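Local coordinates for protein glycerol dehydratase (Clostridium butyricum, PDB 1R9D) that probably acts as a glycyl-radical lyase that dehydrates glycerol without vitamin B12, and here holds a glycerol molecule, at residues D150-H164 against W445-L459. Numbering follows the deposited sequence.
With GOL (glycerol), chain C.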
loop_
_atom_site.group_PDB
_atom_site.type_symbol
_atom_site.label_atom_id
_atom_site.label_comp_id
_atom_site.label_asym_id
_atom_site.label_seq_id
_atom_site.Cartn_x
_atom_site.Cartn_y
_atom_site.Cartn_z
ATOM N N ASP A 150 24.221 16.102 -11.758
ATOM C CA ASP A 150 24.055 17.319 -12.552
ATOM C C ASP A 150 23.746 17.026 -14.020
ATOM O O ASP A 150 24.201 17.750 -14.908
ATOM C CB ASP A 150 25.306 18.212 -12.478
ATOM C CG ASP A 150 25.396 19.000 -11.183
ATOM O OD1 ASP A 150 24.391 19.062 -10.438
ATOM O OD2 ASP A 150 26.476 19.577 -10.918
ATOM N N VAL A 151 22.991 15.960 -14.280
ATOM C CA VAL A 151 22.616 15.623 -15.650
ATOM C C VAL A 151 21.116 15.857 -15.839
ATOM O O VAL A 151 20.679 16.342 -16.883
ATOM C CB VAL A 151 22.960 14.155 -15.996
ATOM C CG1 VAL A 151 22.366 13.782 -17.348
ATOM C CG2 VAL A 151 24.472 13.974 -16.032
ATOM N N PHE A 152 20.327 15.505 -14.826
ATOM C CA PHE A 152 18.887 15.710 -14.897
ATOM C C PHE A 152 18.322 15.965 -13.502
ATOM O O PHE A 152 19.016 15.776 -12.504
ATOM C CB PHE A 152 18.205 14.490 -15.542
ATOM C CG PHE A 152 18.293 13.229 -14.726
ATOM C CD1 PHE A 152 17.396 12.986 -13.689
ATOM C CD2 PHE A 152 19.284 12.287 -14.985
ATOM C CE1 PHE A 152 17.486 11.825 -12.924
ATOM C CE2 PHE A 152 19.383 11.121 -14.226
ATOM C CZ PHE A 152 18.481 10.889 -13.192
ATOM N N THR A 153 17.076 16.419 -13.441
ATOM C CA THR A 153 16.421 16.677 -12.164
ATOM C C THR A 153 14.984 16.180 -12.188
ATOM O O THR A 153 14.264 16.391 -13.160
ATOM C CB THR A 153 16.389 18.182 -11.815
ATOM O OG1 THR A 153 15.599 18.374 -10.633
ATOM C CG2 THR A 153 15.779 18.994 -12.948
ATOM N N VAL A 154 14.579 15.509 -11.115
ATOM C CA VAL A 154 13.216 15.009 -10.997
ATOM C C VAL A 154 12.595 15.687 -9.783
ATOM O O VAL A 154 11.685 15.157 -9.152
ATOM C CB VAL A 154 13.178 13.472 -10.806
ATOM C CG1 VAL A 154 13.581 12.773 -12.104
ATOM C CG2 VAL A 154 14.116 13.059 -9.684
ATOM N N GLY A 155 13.089 16.880 -9.472
ATOM C CA GLY A 155 12.581 17.606 -8.324
ATOM C C GLY A 155 11.122 18.029 -8.331
ATOM O O GLY A 155 10.483 18.051 -7.277
ATOM N N ASN A 156 10.578 18.351 -9.500
ATOM C CA ASN A 156 9.201 18.829 -9.581
ATOM C C ASN A 156 8.173 18.046 -8.757
ATOM O O ASN A 156 7.538 18.617 -7.867
ATOM C CB ASN A 156 8.751 18.921 -11.047
ATOM C CG ASN A 156 7.556 19.841 -11.233
ATOM O OD1 ASN A 156 7.223 20.636 -10.345
ATOM N ND2 ASN A 156 6.908 19.751 -12.390
ATOM N N TYR A 157 8.015 16.754 -9.034
ATOM C CA TYR A 157 7.036 15.934 -8.312
ATOM C C TYR A 157 7.612 15.326 -7.030
ATOM O O TYR A 157 6.907 14.649 -6.267
ATOM C CB TYR A 157 6.512 14.826 -9.236
ATOM C CG TYR A 157 5.837 15.328 -10.501
ATOM C CD1 TYR A 157 5.713 14.499 -11.617
ATOM C CD2 TYR A 157 5.325 16.626 -10.588
ATOM C CE1 TYR A 157 5.103 14.944 -12.784
ATOM C CE2 TYR A 157 4.708 17.083 -11.761
ATOM C CZ TYR A 157 4.604 16.231 -12.855
ATOM O OH TYR A 157 4.003 16.651 -14.023
ATOM N N TYR A 158 8.893 15.579 -6.801
ATOM C CA TYR A 158 9.588 15.085 -5.624
ATOM C C TYR A 158 9.319 16.006 -4.435
ATOM O O TYR A 158 8.947 15.549 -3.357
ATOM C CB TYR A 158 11.096 15.028 -5.893
ATOM C CG TYR A 158 11.922 14.507 -4.735
ATOM C CD1 TYR A 158 12.050 13.138 -4.500
ATOM C CD2 TYR A 158 12.570 15.389 -3.868
ATOM C CE1 TYR A 158 12.807 12.658 -3.426
ATOM C CE2 TYR A 158 13.328 14.919 -2.792
ATOM C CZ TYR A 158 13.440 13.553 -2.579
ATOM O OH TYR A 158 14.173 13.076 -1.513
ATOM N N TYR A 159 9.498 17.308 -4.645
ATOM C CA TYR A 159 9.302 18.287 -3.578
ATOM C C TYR A 159 7.876 18.758 -3.375
ATOM O O TYR A 159 7.507 19.178 -2.273
ATOM C CB TYR A 159 10.181 19.518 -3.817
ATOM C CG TYR A 159 11.659 19.256 -3.686
ATOM C CD1 TYR A 159 12.491 19.279 -4.805
ATOM C CD2 TYR A 159 12.230 18.979 -2.443
ATOM C CE1 TYR A 159 13.851 19.033 -4.690
ATOM C CE2 TYR A 159 13.586 18.734 -2.317
ATOM C CZ TYR A 159 14.393 18.763 -3.443
ATOM O OH TYR A 159 15.745 18.532 -3.322
ATOM N N ASN A 160 7.071 18.703 -4.429
ATOM C CA ASN A 160 5.695 19.163 -4.331
ATOM C C ASN A 160 4.693 18.277 -5.059
ATOM O O ASN A 160 5.040 17.195 -5.543
ATOM C CB ASN A 160 5.614 20.604 -4.841
ATOM C CG ASN A 160 6.391 21.572 -3.962
ATOM O OD1 ASN A 160 5.925 21.961 -2.886
ATOM N ND2 ASN A 160 7.590 21.946 -4.402
ATOM N N GLY A 161 3.452 18.746 -5.130
ATOM C CA GLY A 161 2.396 17.988 -5.777
ATOM C C GLY A 161 2.596 17.782 -7.265
ATOM O O GLY A 161 3.479 18.387 -7.875
ATOM N N VAL A 162 1.762 16.926 -7.850
ATOM C CA VAL A 162 1.842 16.623 -9.276
ATOM C C VAL A 162 1.116 17.656 -10.141
ATOM O O VAL A 162 1.749 18.431 -10.863
ATOM C CB VAL A 162 1.261 15.217 -9.563
ATOM C CG1 VAL A 162 1.292 14.925 -11.073
ATOM C CG2 VAL A 162 2.054 14.172 -8.793
ATOM N N GLY A 163 -0.211 17.680 -10.060
ATOM C CA GLY A 163 -0.964 18.623 -10.866
ATOM C C GLY A 163 -0.901 18.235 -12.335
ATOM O O GLY A 163 -1.127 17.071 -12.677
ATOM N N HIS A 164 -0.599 19.207 -13.195
ATOM C CA HIS A 164 -0.505 18.998 -14.646
ATOM C C HIS A 164 -1.709 18.247 -15.174
ATOM O O HIS A 164 -1.599 17.136 -15.712
ATOM C CB HIS A 164 0.785 18.251 -14.991
ATOM C CG HIS A 164 2.014 19.064 -14.750
ATOM N ND1 HIS A 164 2.421 19.437 -13.486
ATOM C CD2 HIS A 164 2.867 19.666 -15.614
ATOM C CE1 HIS A 164 3.469 20.237 -13.583
ATOM N NE2 HIS A 164 3.758 20.391 -14.862
ATOM N N TRP A 445 1.292 13.426 -16.064
ATOM C CA TRP A 445 2.618 13.675 -15.486
ATOM C C TRP A 445 3.464 14.433 -16.527
ATOM O O TRP A 445 4.620 14.093 -16.781
ATOM C CB TRP A 445 3.275 12.330 -15.122
ATOM C CG TRP A 445 3.049 11.923 -13.686
ATOM C CD1 TRP A 445 1.867 11.949 -12.997
ATOM C CD2 TRP A 445 4.051 11.527 -12.747
ATOM N NE1 TRP A 445 2.077 11.607 -11.679
ATOM C CE2 TRP A 445 3.410 11.345 -11.498
ATOM C CE3 TRP A 445 5.434 11.314 -12.835
ATOM C CZ2 TRP A 445 4.106 10.964 -10.347
ATOM C CZ3 TRP A 445 6.130 10.933 -11.685
ATOM C CH2 TRP A 445 5.461 10.764 -10.459
ATOM N N HIS A 446 2.871 15.474 -17.105
ATOM C CA HIS A 446 3.491 16.266 -18.173
ATOM C C HIS A 446 4.808 17.025 -17.931
ATOM O O HIS A 446 5.367 17.606 -18.869
ATOM C CB HIS A 446 2.438 17.206 -18.759
ATOM C CG HIS A 446 1.263 16.490 -19.361
ATOM N ND1 HIS A 446 1.350 15.773 -20.537
ATOM C CD2 HIS A 446 -0.020 16.374 -18.946
ATOM C CE1 HIS A 446 0.170 15.250 -20.821
ATOM N NE2 HIS A 446 -0.679 15.599 -19.871
ATOM N N ASP A 447 5.296 17.064 -16.696
ATOM C CA ASP A 447 6.593 17.697 -16.446
ATOM C C ASP A 447 7.270 16.945 -15.313
ATOM O O ASP A 447 7.545 17.488 -14.237
ATOM C CB ASP A 447 6.470 19.184 -16.109
ATOM C CG ASP A 447 7.822 19.891 -16.152
ATOM O OD1 ASP A 447 8.808 19.245 -16.578
ATOM O OD2 ASP A 447 7.907 21.081 -15.778
ATOM N N SER A 448 7.540 15.673 -15.579
ATOM C CA SER A 448 8.147 14.784 -14.605
ATOM C C SER A 448 9.649 14.959 -14.408
ATOM O O SER A 448 10.211 14.426 -13.453
ATOM C CB SER A 448 7.845 13.332 -14.984
ATOM O OG SER A 448 8.502 12.965 -16.188
ATOM N N ALA A 449 10.304 15.699 -15.299
ATOM C CA ALA A 449 11.745 15.910 -15.176
ATOM C C ALA A 449 12.320 16.799 -16.271
ATOM O O ALA A 449 11.688 17.020 -17.300
ATOM C CB ALA A 449 12.463 14.569 -15.197
ATOM N N PHE A 450 13.517 17.326 -16.016
ATOM C CA PHE A 450 14.245 18.132 -16.999
ATOM C C PHE A 450 15.561 17.382 -17.168
ATOM O O PHE A 450 16.183 16.973 -16.182
ATOM C CB PHE A 450 14.511 19.560 -16.503
ATOM C CG PHE A 450 13.307 20.458 -16.549
ATOM C CD1 PHE A 450 12.701 20.882 -15.375
ATOM C CD2 PHE A 450 12.787 20.886 -17.767
ATOM C CE1 PHE A 450 11.590 21.726 -15.410
ATOM C CE2 PHE A 450 11.679 21.726 -17.815
ATOM C CZ PHE A 450 11.080 22.149 -16.632
ATOM N N PHE A 451 15.976 17.204 -18.417
ATOM C CA PHE A 451 17.189 16.457 -18.750
ATOM C C PHE A 451 18.132 17.345 -19.564
ATOM O O PHE A 451 17.729 17.913 -20.572
ATOM C CB PHE A 451 16.784 15.225 -19.565
ATOM C CG PHE A 451 17.899 14.259 -19.824
ATOM C CD1 PHE A 451 18.093 13.162 -18.990
ATOM C CD2 PHE A 451 18.729 14.421 -20.930
ATOM C CE1 PHE A 451 19.095 12.232 -19.254
ATOM C CE2 PHE A 451 19.739 13.496 -21.206
ATOM C CZ PHE A 451 19.922 12.400 -20.369
ATOM N N ASN A 452 19.379 17.459 -19.117
ATOM C CA ASN A 452 20.371 18.303 -19.789
ATOM C C ASN A 452 21.067 17.577 -20.940
ATOM O O ASN A 452 22.001 16.808 -20.727
ATOM C CB ASN A 452 21.423 18.774 -18.776
ATOM C CG ASN A 452 22.329 19.854 -19.336
ATOM O OD1 ASN A 452 22.583 19.907 -20.542
ATOM N ND2 ASN A 452 22.835 20.718 -18.458
ATOM N N LEU A 453 20.609 17.833 -22.162
ATOM C CA LEU A 453 21.189 17.203 -23.344
ATOM C C LEU A 453 22.648 17.603 -23.563
ATOM O O LEU A 453 23.455 16.796 -24.030
ATOM C CB LEU A 453 20.374 17.569 -24.582
ATOM C CG LEU A 453 18.902 17.156 -24.608
ATOM C CD1 LEU A 453 18.229 17.834 -25.797
ATOM C CD2 LEU A 453 18.776 15.637 -24.690
ATOM N N ALA A 454 22.985 18.845 -23.227
ATOM C CA ALA A 454 24.352 19.334 -23.403
ATOM C C ALA A 454 25.362 18.567 -22.547
ATOM O O ALA A 454 26.505 18.356 -22.957
ATOM C CB ALA A 454 24.418 20.829 -23.087
ATOM N N ARG A 455 24.944 18.151 -21.355
ATOM C CA ARG A 455 25.826 17.400 -20.470
ATOM C C ARG A 455 26.182 16.050 -21.073
ATOM O O ARG A 455 27.258 15.519 -20.815
ATOM C CB ARG A 455 25.161 17.203 -19.106
ATOM C CG ARG A 455 25.129 18.468 -18.266
ATOM C CD ARG A 455 26.466 18.679 -17.570
ATOM N NE ARG A 455 26.642 17.704 -16.498
ATOM C CZ ARG A 455 27.809 17.393 -15.944
ATOM N NH1 ARG A 455 28.920 17.980 -16.358
ATOM N NH2 ARG A 455 27.863 16.490 -14.972
ATOM N N ILE A 456 25.276 15.487 -21.871
ATOM C CA ILE A 456 25.539 14.197 -22.499
ATOM C C ILE A 456 26.667 14.357 -23.527
ATOM O O ILE A 456 27.488 13.456 -23.707
ATOM C CB ILE A 456 24.259 13.632 -23.180
ATOM C CG1 ILE A 456 23.167 13.410 -22.127
ATOM C CG2 ILE A 456 24.570 12.314 -23.886
ATOM C CD1 ILE A 456 23.558 12.443 -21.005
ATOM N N VAL A 457 26.715 15.505 -24.197
ATOM C CA VAL A 457 27.780 15.744 -25.170
ATOM C C VAL A 457 29.103 15.857 -24.412
ATOM O O VAL A 457 30.111 15.294 -24.824
ATOM C CB VAL A 457 27.547 17.045 -25.970
ATOM C CG1 VAL A 457 28.776 17.358 -26.817
ATOM C CG2 VAL A 457 26.324 16.896 -26.869
ATOM N N GLU A 458 29.085 16.577 -23.293
ATOM C CA GLU A 458 30.281 16.758 -22.471
ATOM C C GLU A 458 30.792 15.411 -21.961
ATOM O O GLU A 458 31.996 15.143 -21.971
ATOM C CB GLU A 458 29.967 17.692 -21.292
ATOM C CG GLU A 458 31.149 17.988 -20.382
ATOM C CD GLU A 458 30.830 19.013 -19.296
ATOM O OE1 GLU A 458 31.760 19.397 -18.555
ATOM O OE2 GLU A 458 29.655 19.434 -19.179
ATOM N N LEU A 459 29.873 14.558 -21.518
ATOM C CA LEU A 459 30.246 13.243 -21.011
ATOM C C LEU A 459 30.698 12.297 -22.117
ATOM O O LEU A 459 31.418 11.336 -21.852
ATOM C CB LEU A 459 29.082 12.623 -20.232
ATOM C CG LEU A 459 28.793 13.288 -18.884
ATOM C CD1 LEU A 459 27.523 12.695 -18.289
ATOM C CD2 LEU A 459 29.977 13.087 -17.937
HETATM C C1 GOL C . 6.887 24.281 -16.349
HETATM O O1 GOL C . 7.927 23.452 -16.837
HETATM C C2 GOL C . 5.605 23.484 -16.088
HETATM O O2 GOL C . 5.859 22.427 -15.152
HETATM C C3 GOL C . 5.093 22.899 -17.404
HETATM O O3 GOL C . 3.864 22.216 -17.211
HETATM O O HOH W 1 22.471 19.937 -15.561
HETATM O O HOH W 2 9.281 15.055 -10.714
HETATM O O HOH W 3 -0.611 14.538 -14.156
#
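F152 and T153 run antiparallel to F451 and F450, F152-F451 as the non-hydrogen-bonded pair and T153-F450 as the hydrogen-bonded one; strand 449-452 also runs parallel to strand 543-551 in this pyruvate formate lyase-like fold. T153 N donates to F450 O (2.9 Å) and F450 N returns a bond to T153 O, while N452 N reaches V151 O. V151, branched and apolar, suits the buried seam where strand becomes helix: CG1 lies over the F451 ring face and against I456 CD1, and CG2 meets L459 CD1. N452 caps helix 453-461, its OD1 accepting from R455 N while the side chain also bonds to T652. R455, folded at chi2 and chi3, donates a bent hydrogen bond from NE to D150 O (2.9 Å), from above the carbonyl plane; NH1 pairs with D466 and, weakly, E458.

The other end lines the glycerol site. Y157 brings a flat ring, its edge against the W445 face (planes 68° apart), and a hydroxyl that accepts from D447 N and lies over the H164 ring. N156 offers an amide N-H: ND2 donates to D447 O, which lies in the amide plane. D447 swings its carboxylate to glycerol, chi1 -168° placing CG opposite the backbone nitrogen; E435, S282 and H281 also bind glycerol. D447 OD2 accepts from both glycerol O1 and O2, at 2.6 and 2.5 Å. H164 uses both ring nitrogens, ND1 for V162 O and NE2 for glycerol O2 (2.9 Å).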